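Local coordinates for heme oxygenase (Chlamydomonas reinhardtii, PDB 4RAJ), which probably cleaves heme to biliverdin in an oxygen-dependent reaction, as other heme oxygenases do, and is captured here in its heme-free form, at residues 126-131 against 218-223. Sequence-based numbering, arbitrary orientation.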
ATOM      1  N   GLU A 126      10.086  -4.452  -4.627  1.00 19.47           N
ATOM      2  CA  GLU A 126       9.558  -5.738  -5.095  1.00 23.41           C
ATOM      3  C   GLU A 126      10.436  -6.911  -4.650  1.00 25.74           C
ATOM      4  O   GLU A 126       9.934  -7.947  -4.209  1.00 23.76           O
ATOM      5  CB  GLU A 126       9.442  -5.746  -6.613  1.00 21.86           C
ATOM      6  CG  GLU A 126       8.320  -4.876  -7.178  1.00 19.31           C
ATOM      7  CD  GLU A 126       8.327  -4.893  -8.692  1.00 31.64           C
ATOM      8  OE1 GLU A 126       9.434  -4.911  -9.271  1.00 34.27           O
ATOM      9  OE2 GLU A 126       7.238  -4.918  -9.299  1.00 29.28           O
ATOM     10  N   ALA A 127      11.744  -6.734  -4.774  1.00 22.23           N
ATOM     11  CA  ALA A 127      12.707  -7.765  -4.398  1.00 22.50           C
ATOM     12  C   ALA A 127      12.683  -8.001  -2.897  1.00 27.07           C
ATOM     13  O   ALA A 127      12.723  -9.147  -2.433  1.00 26.73           O
ATOM     14  CB  ALA A 127      14.100  -7.371  -4.856  1.00 24.78           C
ATOM     15  N   HIS A 128      12.590  -6.912  -2.142  1.00 24.61           N
ATOM     16  CA  HIS A 128      12.560  -6.994  -0.688  1.00 26.52           C
ATOM     17  C   HIS A 128      11.327  -7.747  -0.198  1.00 29.83           C
ATOM     18  O   HIS A 128      11.420  -8.598   0.684  1.00 25.26           O
ATOM     19  CB  HIS A 128      12.595  -5.599  -0.070  1.00 28.35           C
ATOM     20  CG  HIS A 128      12.604  -5.613   1.426  1.00 25.00           C
ATOM     21  ND1 HIS A 128      13.627  -6.181   2.154  1.00 27.11           N
ATOM     22  CD2 HIS A 128      11.712  -5.148   2.329  1.00 25.90           C
ATOM     23  CE1 HIS A 128      13.367  -6.057   3.444  1.00 30.70           C
ATOM     24  NE2 HIS A 128      12.214  -5.429   3.577  1.00 28.86           N
ATOM     25  N   LEU A 129      10.168  -7.426  -0.764  1.00 22.96           N
ATOM     26  CA  LEU A 129       8.932  -8.101  -0.389  1.00 20.82           C
ATOM     27  C   LEU A 129       8.977  -9.592  -0.714  1.00 26.27           C
ATOM     28  O   LEU A 129       8.545 -10.428   0.092  1.00 31.70           O
ATOM     29  CB  LEU A 129       7.735  -7.451  -1.100  1.00 18.94           C
ATOM     30  CG  LEU A 129       7.425  -6.034  -0.614  1.00 19.28           C
ATOM     31  CD1 LEU A 129       6.411  -5.322  -1.518  1.00 23.03           C
ATOM     32  CD2 LEU A 129       6.905  -6.086   0.811  1.00 23.30           C
ATOM     33  N   ALA A 130       9.491  -9.921  -1.896  1.00 26.23           N
ATOM     34  CA  ALA A 130       9.622 -11.320  -2.299  1.00 26.61           C
ATOM     35  C   ALA A 130      10.530 -12.063  -1.326  1.00 35.62           C
ATOM     36  O   ALA A 130      10.249 -13.203  -0.934  1.00 35.85           O
ATOM     37  CB  ALA A 130      10.162 -11.427  -3.713  1.00 30.89           C
ATOM     38  N   SER A 131      11.611 -11.401  -0.928  1.00 27.94           N
ATOM     39  CA  SER A 131      12.566 -11.988  -0.006  1.00 28.64           C
ATOM     40  C   SER A 131      11.949 -12.204   1.374  1.00 32.23           C
ATOM     41  O   SER A 131      12.222 -13.210   2.022  1.00 31.29           O
ATOM     42  CB  SER A 131      13.811 -11.112   0.106  1.00 31.93           C
ATOM     43  OG  SER A 131      14.828 -11.775   0.836  1.00 46.83           O
ATOM     44  N   PHE A 218       7.756   3.123   4.582  1.00 24.55           N
ATOM     45  CA  PHE A 218       7.771   4.560   4.288  1.00 23.72           C
ATOM     46  C   PHE A 218       8.968   4.903   3.409  1.00 22.34           C
ATOM     47  O   PHE A 218       8.856   5.649   2.435  1.00 23.05           O
ATOM     48  CB  PHE A 218       7.827   5.399   5.568  1.00 24.08           C
ATOM     49  CG  PHE A 218       6.519   5.511   6.281  1.00 25.79           C
ATOM     50  CD1 PHE A 218       5.618   6.516   5.947  1.00 31.08           C
ATOM     51  CD2 PHE A 218       6.188   4.629   7.299  1.00 22.95           C
ATOM     52  CE1 PHE A 218       4.406   6.632   6.609  1.00 31.46           C
ATOM     53  CE2 PHE A 218       4.974   4.737   7.963  1.00 32.37           C
ATOM     54  CZ  PHE A 218       4.081   5.737   7.613  1.00 35.37           C
ATOM     55  N   GLY A 219      10.125   4.365   3.771  1.00 20.25           N
ATOM     56  CA  GLY A 219      11.342   4.648   3.032  1.00 21.98           C
ATOM     57  C   GLY A 219      11.244   4.230   1.575  1.00 20.59           C
ATOM     58  O   GLY A 219      11.624   4.992   0.668  1.00 21.93           O
ATOM     59  N   HIS A 220      10.736   3.018   1.351  1.00 18.73           N
ATOM     60  CA  HIS A 220      10.561   2.510  -0.002  1.00 20.22           C
ATOM     61  C   HIS A 220       9.562   3.369  -0.774  1.00 18.31           C
ATOM     62  O   HIS A 220       9.786   3.706  -1.939  1.00 20.36           O
ATOM     63  CB  HIS A 220      10.103   1.054   0.030  1.00 20.26           C
ATOM     64  CG  HIS A 220      11.204   0.079   0.322  1.00 23.99           C
ATOM     65  ND1 HIS A 220      12.207  -0.198  -0.582  1.00 25.38           N
ATOM     66  CD2 HIS A 220      11.453  -0.690   1.412  1.00 24.77           C
ATOM     67  CE1 HIS A 220      13.034  -1.089  -0.058  1.00 26.21           C
ATOM     68  NE2 HIS A 220      12.595  -1.407   1.149  1.00 26.68           N
ATOM     69  N   ASN A 221       8.434   3.684  -0.132  1.00 19.33           N
ATOM     70  CA  ASN A 221       7.401   4.478  -0.775  1.00 21.10           C
ATOM     71  C   ASN A 221       7.951   5.825  -1.187  1.00 22.25           C
ATOM     72  O   ASN A 221       7.693   6.301  -2.286  1.00 17.53           O
ATOM     73  CB  ASN A 221       6.192   4.671   0.151  1.00 20.10           C
ATOM     74  CG  ASN A 221       5.272   3.472   0.159  1.00 25.30           C
ATOM     75  OD1 ASN A 221       5.623   2.414  -0.351  1.00 23.01           O
ATOM     76  ND2 ASN A 221       4.089   3.631   0.742  1.00 24.88           N
ATOM     77  N   ASN A 222       8.730   6.440  -0.309  1.00 20.76           N
ATOM     78  CA  ASN A 222       9.262   7.770  -0.628  1.00 21.57           C
ATOM     79  C   ASN A 222      10.218   7.710  -1.817  1.00 21.69           C
ATOM     80  O   ASN A 222      10.199   8.577  -2.687  1.00 20.74           O
ATOM     81  CB  ASN A 222       9.944   8.372   0.600  1.00 22.13           C
ATOM     82  CG  ASN A 222       8.945   8.800   1.654  1.00 28.78           C
ATOM     83  OD1 ASN A 222       7.728   8.699   1.450  1.00 25.68           O
ATOM     84  ND2 ASN A 222       9.444   9.268   2.792  1.00 30.25           N
ATOM     85  N   ALA A 223      11.021   6.651  -1.862  1.00 19.37           N
ATOM     86  CA  ALA A 223      11.966   6.433  -2.949  1.00 25.22           C
ATOM     87  C   ALA A 223      11.242   6.256  -4.274  1.00 19.07           C
ATOM     88  O   ALA A 223      11.657   6.791  -5.300  1.00 21.38           O
ATOM     89  CB  ALA A 223      12.831   5.214  -2.650  1.00 24.78           C
TER
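The imidazoles of His-220 and His-128 are the one point where 218-223 touches 126-131, and they span the distance between two well-separated backbones: the CA atoms of these two residues, the nearest pair, are 9.7 Å apart. Along 218-223, Phe-218 comes first and is turned to another side of its helix, where its ring meets those of His-32 and His-214. Phe-218 O accepts a hydrogen bond from Asn-222 N at 2.9 Å, a regular helical bond. Two positions on, the CB of His-220 is directed at the other helix, and with CG anti to its own carbonyl carbon (chi1 -78°) the ring extends toward helix 120-135. His-128 comes to meet it with CG anti to the backbone N (chi1 -178°). The closest atoms are His-220 NE2 and His-128 CD2, at 4.0 Å. The ring planes are inclined by 24°, but the centroids lie 5.5 Å apart, so the rings are displaced and hardly overlap. With only 62 Å² buried over both sides, this is a light surface contact within the all-helical heme oxygenase fold, joining helix 120-135 to helix 204-227. The ring of Tyr-125, one turn before His-128, does stack on His-220. The NE2 atoms of His-128 and His-220 are 4.7 Å apart and not bonded to each other; His-128 NE2 is instead hydrogen-bonded to Glu-213 OE1, a second tie to helix 204-227 that helps fix the imidazole's rotation. At Asn-221 the helix presents an amide to the neighbouring pocket: OD1 accepts from Gln-147 NE2, while ND2 bonds to a polyether probably derived from the crystallisation liquor.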